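Local coordinates for extracellular solute-binding protein family 5 (PDB 4ONY) that probably captures peptides or similar solutes in the periplasm and delivers them to an ABC transporter for import, at residues G72-G77 and Y84-L89; Y216-V221 and I227-N232; E338-N343 and E446-A451. One frame throughout, in Å; residues are numbered along the deposited sequence.

Contact 1 (G72-G77 and Y84-L89)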
loop_
_atom_site.group_PDB
_atom_site.type_symbol
_atom_site.label_atom_id
_atom_site.label_comp_id
_atom_site.label_asym_id
_atom_site.label_seq_id
_atom_site.Cartn_x
_atom_site.Cartn_y
_atom_site.Cartn_z
ATOM N N GLY A 72 8.343 13.561 -5.685
ATOM C CA GLY A 72 7.493 14.289 -6.620
ATOM C C GLY A 72 7.806 14.006 -8.097
ATOM O O GLY A 72 7.023 14.390 -8.967
ATOM N N LEU A 73 8.896 13.327 -8.393
ATOM C CA LEU A 73 9.309 13.155 -9.773
ATOM C C LEU A 73 8.498 12.074 -10.474
ATOM O O LEU A 73 8.047 12.263 -11.611
ATOM C CB LEU A 73 10.809 12.845 -9.861
ATOM C CG LEU A 73 11.719 13.935 -9.328
ATOM C CD1 LEU A 73 13.121 13.376 -9.092
ATOM C CD2 LEU A 73 11.798 15.091 -10.320
ATOM N N TYR A 74 8.351 10.944 -9.800
ATOM C CA TYR A 74 7.760 9.755 -10.359
ATOM C C TYR A 74 7.346 8.815 -9.203
ATOM O O TYR A 74 8.041 8.703 -8.207
ATOM C CB TYR A 74 8.757 9.028 -11.267
ATOM C CG TYR A 74 8.180 7.780 -11.888
ATOM C CD1 TYR A 74 7.312 7.873 -12.965
ATOM C CD2 TYR A 74 8.462 6.526 -11.379
ATOM C CE1 TYR A 74 6.778 6.738 -13.558
ATOM C CE2 TYR A 74 7.912 5.380 -11.932
ATOM C CZ TYR A 74 7.058 5.504 -13.021
ATOM O OH TYR A 74 6.517 4.406 -13.597
ATOM N N ASN A 75 6.216 8.169 -9.332
ATOM C CA ASN A 75 5.744 7.191 -8.321
ATOM C C ASN A 75 5.634 7.733 -6.902
ATOM O O ASN A 75 6.050 7.097 -5.933
ATOM C CB ASN A 75 6.681 5.972 -8.302
ATOM C CG ASN A 75 6.081 4.808 -7.521
ATOM O OD1 ASN A 75 4.868 4.746 -7.345
ATOM N ND2 ASN A 75 6.925 3.910 -7.018
ATOM N N ASP A 76 5.139 8.941 -6.770
ATOM C CA ASP A 76 5.103 9.545 -5.478
ATOM C C ASP A 76 3.724 9.233 -4.837
ATOM O O ASP A 76 2.698 9.428 -5.461
ATOM C CB ASP A 76 5.325 11.030 -5.596
ATOM C CG ASP A 76 5.488 11.682 -4.242
ATOM O OD1 ASP A 76 4.458 11.886 -3.544
ATOM O OD2 ASP A 76 6.643 12.011 -3.887
ATOM N N GLY A 77 3.749 8.761 -3.588
ATOM C CA GLY A 77 2.546 8.386 -2.834
ATOM C C GLY A 77 1.513 9.485 -2.646
ATOM O O GLY A 77 0.329 9.228 -2.688
ATOM N N TYR A 84 7.873 12.852 -14.674
ATOM C CA TYR A 84 7.867 11.732 -15.568
ATOM C C TYR A 84 6.488 11.088 -15.599
ATOM O O TYR A 84 5.942 10.725 -14.549
ATOM C CB TYR A 84 8.887 10.720 -15.097
ATOM C CG TYR A 84 10.333 11.219 -15.240
ATOM C CD1 TYR A 84 10.921 11.360 -16.486
ATOM C CD2 TYR A 84 11.103 11.503 -14.113
ATOM C CE1 TYR A 84 12.237 11.824 -16.629
ATOM C CE2 TYR A 84 12.416 11.935 -14.239
ATOM C CZ TYR A 84 12.976 12.090 -15.491
ATOM O OH TYR A 84 14.267 12.490 -15.607
ATOM N N GLN A 85 5.953 10.900 -16.805
ATOM C CA GLN A 85 4.628 10.335 -16.982
ATOM C C GLN A 85 4.678 8.943 -17.544
ATOM O O GLN A 85 5.683 8.497 -18.088
ATOM C CB GLN A 85 3.821 11.205 -17.912
ATOM C CG GLN A 85 3.628 12.610 -17.409
ATOM C CD GLN A 85 2.743 13.435 -18.322
ATOM O OE1 GLN A 85 3.000 13.557 -19.501
ATOM N NE2 GLN A 85 1.683 14.014 -17.747
ATOM N N THR A 86 3.563 8.263 -17.384
ATOM C CA THR A 86 3.358 6.917 -17.892
ATOM C C THR A 86 2.460 6.977 -19.143
ATOM O O THR A 86 1.886 8.037 -19.471
ATOM C CB THR A 86 2.638 6.077 -16.842
ATOM O OG1 THR A 86 1.434 6.759 -16.480
ATOM C CG2 THR A 86 3.521 5.913 -15.655
ATOM N N LEU A 87 2.326 5.843 -19.823
ATOM C CA LEU A 87 1.483 5.819 -20.999
ATOM C C LEU A 87 0.036 6.053 -20.625
ATOM O O LEU A 87 -0.714 6.709 -21.357
ATOM C CB LEU A 87 1.648 4.505 -21.743
ATOM C CG LEU A 87 3.028 4.425 -22.426
ATOM C CD1 LEU A 87 3.409 2.977 -22.721
ATOM C CD2 LEU A 87 3.053 5.214 -23.739
ATOM N N MET A 88 -0.376 5.485 -19.491
ATOM C CA MET A 88 -1.791 5.593 -19.043
ATOM C C MET A 88 -1.812 5.909 -17.565
ATOM O O MET A 88 -0.846 5.581 -16.843
ATOM C CB MET A 88 -2.548 4.298 -19.329
ATOM C CG MET A 88 -2.546 3.923 -20.815
ATOM S SD MET A 88 -3.589 2.513 -21.218
ATOM C CE MET A 88 -5.197 3.267 -21.000
ATOM N N LEU A 89 -2.880 6.563 -17.135
ATOM C CA LEU A 89 -2.990 7.099 -15.789
ATOM C C LEU A 89 -3.988 6.317 -14.947
ATOM O O LEU A 89 -5.145 6.128 -15.344
ATOM C CB LEU A 89 -3.472 8.549 -15.859
ATOM C CG LEU A 89 -3.668 9.292 -14.546
ATOM C CD1 LEU A 89 -2.369 9.503 -13.802
ATOM C CD2 LEU A 89 -4.352 10.620 -14.822
#

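Contact 2 (Y216-V221 and I227-N232)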
loop_
_atom_site.group_PDB
_atom_site.type_symbol
_atom_site.label_atom_id
_atom_site.label_comp_id
_atom_site.label_asym_id
_atom_site.label_seq_id
_atom_site.Cartn_x
_atom_site.Cartn_y
_atom_site.Cartn_z
ATOM N N TYR A 216 4.654 19.789 -14.113
ATOM C CA TYR A 216 5.534 20.584 -13.266
ATOM C C TYR A 216 6.988 20.428 -13.678
ATOM O O TYR A 216 7.409 19.317 -14.012
ATOM C CB TYR A 216 5.324 20.192 -11.796
ATOM C CG TYR A 216 3.971 20.564 -11.267
ATOM C CD1 TYR A 216 3.736 21.830 -10.772
ATOM C CD2 TYR A 216 2.918 19.670 -11.301
ATOM C CE1 TYR A 216 2.475 22.202 -10.301
ATOM C CE2 TYR A 216 1.636 20.027 -10.837
ATOM C CZ TYR A 216 1.428 21.296 -10.337
ATOM O OH TYR A 216 0.187 21.690 -9.887
ATOM N N VAL A 217 7.733 21.533 -13.708
ATOM C CA VAL A 217 9.162 21.479 -13.921
ATOM C C VAL A 217 9.873 21.724 -12.588
ATOM O O VAL A 217 9.326 22.337 -11.665
ATOM C CB VAL A 217 9.640 22.491 -14.968
ATOM C CG1 VAL A 217 8.889 22.299 -16.287
ATOM C CG2 VAL A 217 9.466 23.924 -14.494
ATOM N N VAL A 218 11.088 21.229 -12.486
ATOM C CA VAL A 218 11.898 21.433 -11.313
ATOM C C VAL A 218 12.526 22.813 -11.423
ATOM O O VAL A 218 13.398 23.025 -12.226
ATOM C CB VAL A 218 12.968 20.324 -11.210
ATOM C CG1 VAL A 218 13.922 20.608 -10.073
ATOM C CG2 VAL A 218 12.297 18.960 -11.052
ATOM N N ALA A 219 12.057 23.757 -10.602
ATOM C CA ALA A 219 12.490 25.146 -10.646
ATOM C C ALA A 219 13.706 25.409 -9.758
ATOM O O ALA A 219 14.523 26.249 -10.076
ATOM C CB ALA A 219 11.355 26.035 -10.204
ATOM N N SER A 220 13.820 24.722 -8.634
ATOM C CA SER A 220 15.016 24.860 -7.799
ATOM C C SER A 220 15.171 23.692 -6.867
ATOM O O SER A 220 14.197 23.019 -6.466
ATOM C CB SER A 220 15.038 26.145 -6.962
ATOM O OG SER A 220 14.044 26.107 -5.994
ATOM N N VAL A 221 16.417 23.511 -6.488
ATOM C CA VAL A 221 16.838 22.373 -5.740
ATOM C C VAL A 221 17.829 22.797 -4.673
ATOM O O VAL A 221 18.860 23.391 -4.993
ATOM C CB VAL A 221 17.507 21.377 -6.692
ATOM C CG1 VAL A 221 17.702 20.082 -5.982
ATOM C CG2 VAL A 221 16.640 21.142 -7.928
ATOM N N ILE A 227 12.825 20.977 -2.577
ATOM C CA ILE A 227 12.665 20.969 -4.040
ATOM C C ILE A 227 11.393 21.782 -4.406
ATOM O O ILE A 227 10.386 21.647 -3.780
ATOM C CB ILE A 227 12.637 19.543 -4.638
ATOM C CG1 ILE A 227 12.534 19.604 -6.150
ATOM C CG2 ILE A 227 11.460 18.688 -4.128
ATOM C CD1 ILE A 227 12.892 18.299 -6.849
ATOM N N VAL A 228 11.503 22.706 -5.347
ATOM C CA VAL A 228 10.393 23.568 -5.750
ATOM C C VAL A 228 10.001 23.168 -7.188
ATOM O O VAL A 228 10.831 23.159 -8.091
ATOM C CB VAL A 228 10.770 25.060 -5.709
ATOM C CG1 VAL A 228 9.622 25.966 -6.119
ATOM C CG2 VAL A 228 11.244 25.495 -4.328
ATOM N N TYR A 229 8.732 22.835 -7.354
ATOM C CA TYR A 229 8.146 22.579 -8.631
ATOM C C TYR A 229 7.300 23.792 -9.081
ATOM O O TYR A 229 6.525 24.332 -8.303
ATOM C CB TYR A 229 7.234 21.370 -8.534
ATOM C CG TYR A 229 7.960 20.087 -8.279
ATOM C CD1 TYR A 229 8.497 19.373 -9.339
ATOM C CD2 TYR A 229 8.105 19.571 -6.999
ATOM C CE1 TYR A 229 9.163 18.196 -9.158
ATOM C CE2 TYR A 229 8.781 18.370 -6.796
ATOM C CZ TYR A 229 9.309 17.690 -7.893
ATOM O OH TYR A 229 9.973 16.491 -7.768
ATOM N N LYS A 230 7.438 24.169 -10.337
ATOM C CA LYS A 230 6.602 25.173 -10.956
ATOM C C LYS A 230 5.790 24.551 -12.109
ATOM O O LYS A 230 6.340 23.803 -12.915
ATOM C CB LYS A 230 7.448 26.343 -11.446
ATOM C CG LYS A 230 7.614 27.352 -10.336
ATOM C CD LYS A 230 8.524 28.529 -10.695
ATOM C CE LYS A 230 9.136 29.057 -9.408
ATOM N NZ LYS A 230 9.820 30.358 -9.650
ATOM N N ARG A 231 4.523 24.929 -12.222
ATOM C CA ARG A 231 3.686 24.417 -13.297
ATOM C C ARG A 231 4.108 24.984 -14.626
ATOM O O ARG A 231 4.322 26.185 -14.758
ATOM C CB ARG A 231 2.209 24.705 -13.045
ATOM C CG ARG A 231 1.254 24.020 -14.012
ATOM C CD ARG A 231 -0.206 24.215 -13.610
ATOM N NE ARG A 231 -0.549 25.640 -13.668
ATOM C CZ ARG A 231 -1.400 26.256 -12.849
ATOM N NH1 ARG A 231 -2.045 25.593 -11.893
ATOM N NH2 ARG A 231 -1.598 27.564 -12.966
ATOM N N ASN A 232 4.211 24.136 -15.633
ATOM C CA ASN A 232 4.513 24.618 -16.982
ATOM C C ASN A 232 3.232 25.134 -17.599
ATOM O O ASN A 232 2.329 24.371 -17.802
ATOM C CB ASN A 232 5.025 23.474 -17.805
ATOM C CG ASN A 232 5.273 23.851 -19.251
ATOM O OD1 ASN A 232 5.203 25.000 -19.629
ATOM N ND2 ASN A 232 5.593 22.844 -20.057
#

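Contact 3 (E338-N343 and E446-A451)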
loop_
_atom_site.group_PDB
_atom_site.type_symbol
_atom_site.label_atom_id
_atom_site.label_comp_id
_atom_site.label_asym_id
_atom_site.label_seq_id
_atom_site.Cartn_x
_atom_site.Cartn_y
_atom_site.Cartn_z
ATOM N N GLU A 338 -9.749 -3.525 23.642
ATOM C CA GLU A 338 -10.569 -2.444 24.167
ATOM C C GLU A 338 -9.860 -1.748 25.329
ATOM O O GLU A 338 -9.868 -0.515 25.420
ATOM C CB GLU A 338 -11.966 -2.920 24.551
ATOM C CG GLU A 338 -12.878 -3.244 23.366
ATOM C CD GLU A 338 -12.406 -4.429 22.545
ATOM O OE1 GLU A 338 -12.021 -5.458 23.145
ATOM O OE2 GLU A 338 -12.416 -4.339 21.270
ATOM N N TRP A 339 -9.177 -2.511 26.162
ATOM C CA TRP A 339 -8.339 -1.891 27.177
ATOM C C TRP A 339 -7.251 -1.014 26.552
ATOM O O TRP A 339 -7.018 0.134 26.983
ATOM C CB TRP A 339 -7.690 -2.927 28.101
ATOM C CG TRP A 339 -6.915 -2.257 29.222
ATOM C CD1 TRP A 339 -7.417 -1.880 30.452
ATOM C CD2 TRP A 339 -5.541 -1.833 29.205
ATOM N NE1 TRP A 339 -6.437 -1.249 31.196
ATOM C CE2 TRP A 339 -5.276 -1.206 30.464
ATOM C CE3 TRP A 339 -4.516 -1.893 28.257
ATOM C CZ2 TRP A 339 -4.018 -0.634 30.776
ATOM C CZ3 TRP A 339 -3.253 -1.328 28.567
ATOM C CH2 TRP A 339 -3.024 -0.718 29.820
ATOM N N ALA A 340 -6.545 -1.551 25.556
ATOM C CA ALA A 340 -5.424 -0.854 24.960
ATOM C C ALA A 340 -5.894 0.431 24.276
ATOM O O ALA A 340 -5.258 1.508 24.380
ATOM C CB ALA A 340 -4.705 -1.752 23.972
ATOM N N ASN A 341 -7.021 0.343 23.587
ATOM C CA ASN A 341 -7.472 1.496 22.836
ATOM C C ASN A 341 -7.760 2.619 23.835
ATOM O O ASN A 341 -7.348 3.791 23.678
ATOM C CB ASN A 341 -8.721 1.142 22.015
ATOM C CG ASN A 341 -8.964 2.104 20.841
ATOM O OD1 ASN A 341 -8.083 2.844 20.433
ATOM N ND2 ASN A 341 -10.183 2.112 20.335
ATOM N N SER A 342 -8.484 2.252 24.870
ATOM C CA SER A 342 -8.961 3.214 25.834
ATOM C C SER A 342 -7.818 3.857 26.617
ATOM O O SER A 342 -7.788 5.071 26.795
ATOM C CB SER A 342 -9.939 2.525 26.794
ATOM O OG SER A 342 -10.380 3.486 27.715
ATOM N N ASN A 343 -6.861 3.039 27.049
ATOM C CA ASN A 343 -5.796 3.466 27.968
ATOM C C ASN A 343 -4.528 3.938 27.331
ATOM O O ASN A 343 -3.829 4.694 27.956
ATOM C CB ASN A 343 -5.450 2.340 28.949
ATOM C CG ASN A 343 -6.575 2.077 29.898
ATOM O OD1 ASN A 343 -6.683 2.761 30.917
ATOM N ND2 ASN A 343 -7.460 1.143 29.563
ATOM N N GLU A 446 7.200 -2.310 22.313
ATOM C CA GLU A 446 7.251 -2.728 23.684
ATOM C C GLU A 446 6.002 -2.452 24.463
ATOM O O GLU A 446 5.568 -3.308 25.252
ATOM C CB GLU A 446 8.340 -1.991 24.446
ATOM C CG GLU A 446 9.583 -2.776 24.591
ATOM C CD GLU A 446 10.475 -2.090 25.589
ATOM O OE1 GLU A 446 10.447 -2.518 26.789
ATOM O OE2 GLU A 446 11.118 -1.101 25.153
ATOM N N LYS A 447 5.448 -1.263 24.267
ATOM C CA LYS A 447 4.273 -0.882 25.010
ATOM C C LYS A 447 3.106 -1.831 24.733
ATOM O O LYS A 447 2.435 -2.273 25.663
ATOM C CB LYS A 447 3.876 0.535 24.679
ATOM C CG LYS A 447 2.704 1.022 25.510
ATOM C CD LYS A 447 2.114 2.307 24.924
ATOM C CE LYS A 447 3.054 3.492 25.048
ATOM N NZ LYS A 447 2.524 4.644 24.258
ATOM N N ILE A 448 2.877 -2.164 23.468
ATOM C CA ILE A 448 1.771 -3.077 23.133
ATOM C C ILE A 448 2.080 -4.533 23.519
ATOM O O ILE A 448 1.209 -5.274 23.952
ATOM C CB ILE A 448 1.322 -2.922 21.664
ATOM C CG1 ILE A 448 -0.043 -3.536 21.453
ATOM C CG2 ILE A 448 2.256 -3.541 20.664
ATOM C CD1 ILE A 448 -1.121 -2.831 22.246
ATOM N N ALA A 449 3.337 -4.918 23.436
ATOM C CA ALA A 449 3.745 -6.257 23.850
ATOM C C ALA A 449 3.560 -6.434 25.374
ATOM O O ALA A 449 3.129 -7.494 25.836
ATOM C CB ALA A 449 5.173 -6.510 23.468
ATOM N N LEU A 450 3.886 -5.386 26.123
ATOM C CA LEU A 450 3.683 -5.366 27.559
ATOM C C LEU A 450 2.231 -5.571 27.890
ATOM O O LEU A 450 1.923 -6.272 28.818
ATOM C CB LEU A 450 4.171 -4.045 28.187
ATOM C CG LEU A 450 5.695 -3.974 28.384
ATOM C CD1 LEU A 450 6.163 -2.530 28.615
ATOM C CD2 LEU A 450 6.135 -4.848 29.577
ATOM N N ALA A 451 1.335 -4.931 27.146
ATOM C CA ALA A 451 -0.086 -5.089 27.410
ATOM C C ALA A 451 -0.526 -6.544 27.135
ATOM O O ALA A 451 -1.261 -7.116 27.919
ATOM C CB ALA A 451 -0.895 -4.094 26.598
#

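Contact 1 (G72-G77 and Y84-L89)
Tyr74 swings its ring away from its own backbone N (chi1 -180°), which turns the ring edge to the carbonyl of Tyr84 and the methyl of Thr86, while Tyr84 has CG opposite its carbonyl carbon (chi1 -68°), so that the two tyrosine side chains cross at about a right angle. They therefore meet near their roots: CD1 of Tyr74 lies 3.9 Å from CB of Tyr84. The same CD1 is 3.5 Å from the backbone O of Tyr84, which lies at the ring edge and in the ring plane, where the slightly positive C-H groups suit a carbonyl oxygen. Farther along the ring, Tyr74 OH comes within 3.9 Å of Thr86 CG2, so the threonine offers its methyl to the tyrosine. Its hydroxyl is engaged locally, Thr86 OG1 bonding to Met88 O at 2.6 Å from above the carbonyl plane. One backbone hydrogen bond ties the segments, from Tyr84 N to Leu73 O at 3.1 Å, and it is nearly straight (169°). The long flat ring of Tyr74 suits a partly exposed place from which it must reach Thr86; that of Tyr84 is buried against Leu192 and Pro210. Phe61 packs edge-to-face with both. The contact thus joins the long loop after strand 46-52 to the chain entering strand 88-90, whose Leu89 pairs with Tyr99 of strand 97-108, while Leu87 and Met88 pack against strand 114-119.

Contact 2 (Y216-V221 and I227-N232)
Tyr216 and Arg231 pair near the open end of an antiparallel beta hairpin, formed by strands 216-222 and 226-231 and interrupted by a classic beta bulge. Backbone hydrogen bonds set the ladder. Val217 and Lys230 form a hydrogen-bonded pair, with Val217 N to Lys230 O at 2.8 Å and a return bond from Lys230 N to Val217 O. At the bulge Ala219 and Ser220 both face Val228: its O accepts from Ala219 N at 2.9 Å and, weakly, from Ser220 N, while Val228 N bonds to Ser220 O at 173°. The extra residue moves the register by one.

Apolar packing follows the two faces. On the face of Tyr216, Val218, Tyr229 and Ile227, Val218 CG2 reaches Tyr229 CE1 at 3.7 Å, the two side chains lying side by side, and CG1, opposite the backbone N (chi1 174°), meets Ile227 CD1. Branched and aromatic residues suit this buried side, and the hydroxyls of Tyr216 and Tyr229 are bonded to Phe249 O and Arg71 O. On the more exposed side, the aliphatic chain of Lys230 runs past Ala219 CB, whose small methyl lets it lie close.

The end of Arg231 leads away from the partner strand, where its guanidinium bonds to Lys43 O and Asn247 O; its aliphatic root stays on the hairpin, Arg231 CB resting 3.7 Å from Tyr216 CE1.

Contact 3 (E338-N343 and E446-A451)
Trp339 is the first residue of helix segment 338-343 to touch segment 446-451. With CG turned opposite the backbone N (chi1 -175°), its indole extends toward the second helix, and CZ3, on the six-membered ring, comes to 4.1 Å from Ala451 CB. The large ring reaches across to the partner helix, where the small alanine lets it come close. Next in sequence, Ala340 points its methyl the same general way and meets the end of Ile448, with Ala340 CB 4.1 Å from Ile448 CD1. Here the sizes are reversed, the short residue lying on the first helix and the long branched one on the second. One turn on from Trp339, Asn343 folds back. Its ND2 donates to Trp339 O at 2.8 Å (163°), a carbonyl that also accepts from Asn343 N, and the same ND2 sits 3.0 Å above one face of the indole, toward the rim. The amide nitrogen thus lies over the ring that makes the contact. Ile448 also touches Phe335, just before helix 337-344, which widens the apolar patch. Since the atoms that meet between segments 338-343 and 446-451 are all carbon, the contact rests on dispersion and the hydrophobic effect, which depend on shape and burial more than on direction.

In the fold
Contacts 1, 2 and 3 follow one another along the chain, each closing before the next opens. The first two are neighbours, their centres about 15 Å apart, and they touch: Leu73 CD2 packs on Val218 CG2, so the loop of contact 1 rests on the buried face of the hairpin. That hairpin supplies two strands of the mixed four-stranded sheet 46-52, 251-257, 226-231, 216-222, with 216-222 at its edge. Contact 3 lies across the chain's centre from contact 1, with centres about 40 Å apart, and about 45 Å from contact 2. Its helix 443-458 connects strands 435-440 and 462-467 of a separate six-stranded sheet. The contacts therefore belong to two distant parts of the molecule, consistent with the lobed build of periplasmic solute-binding proteins.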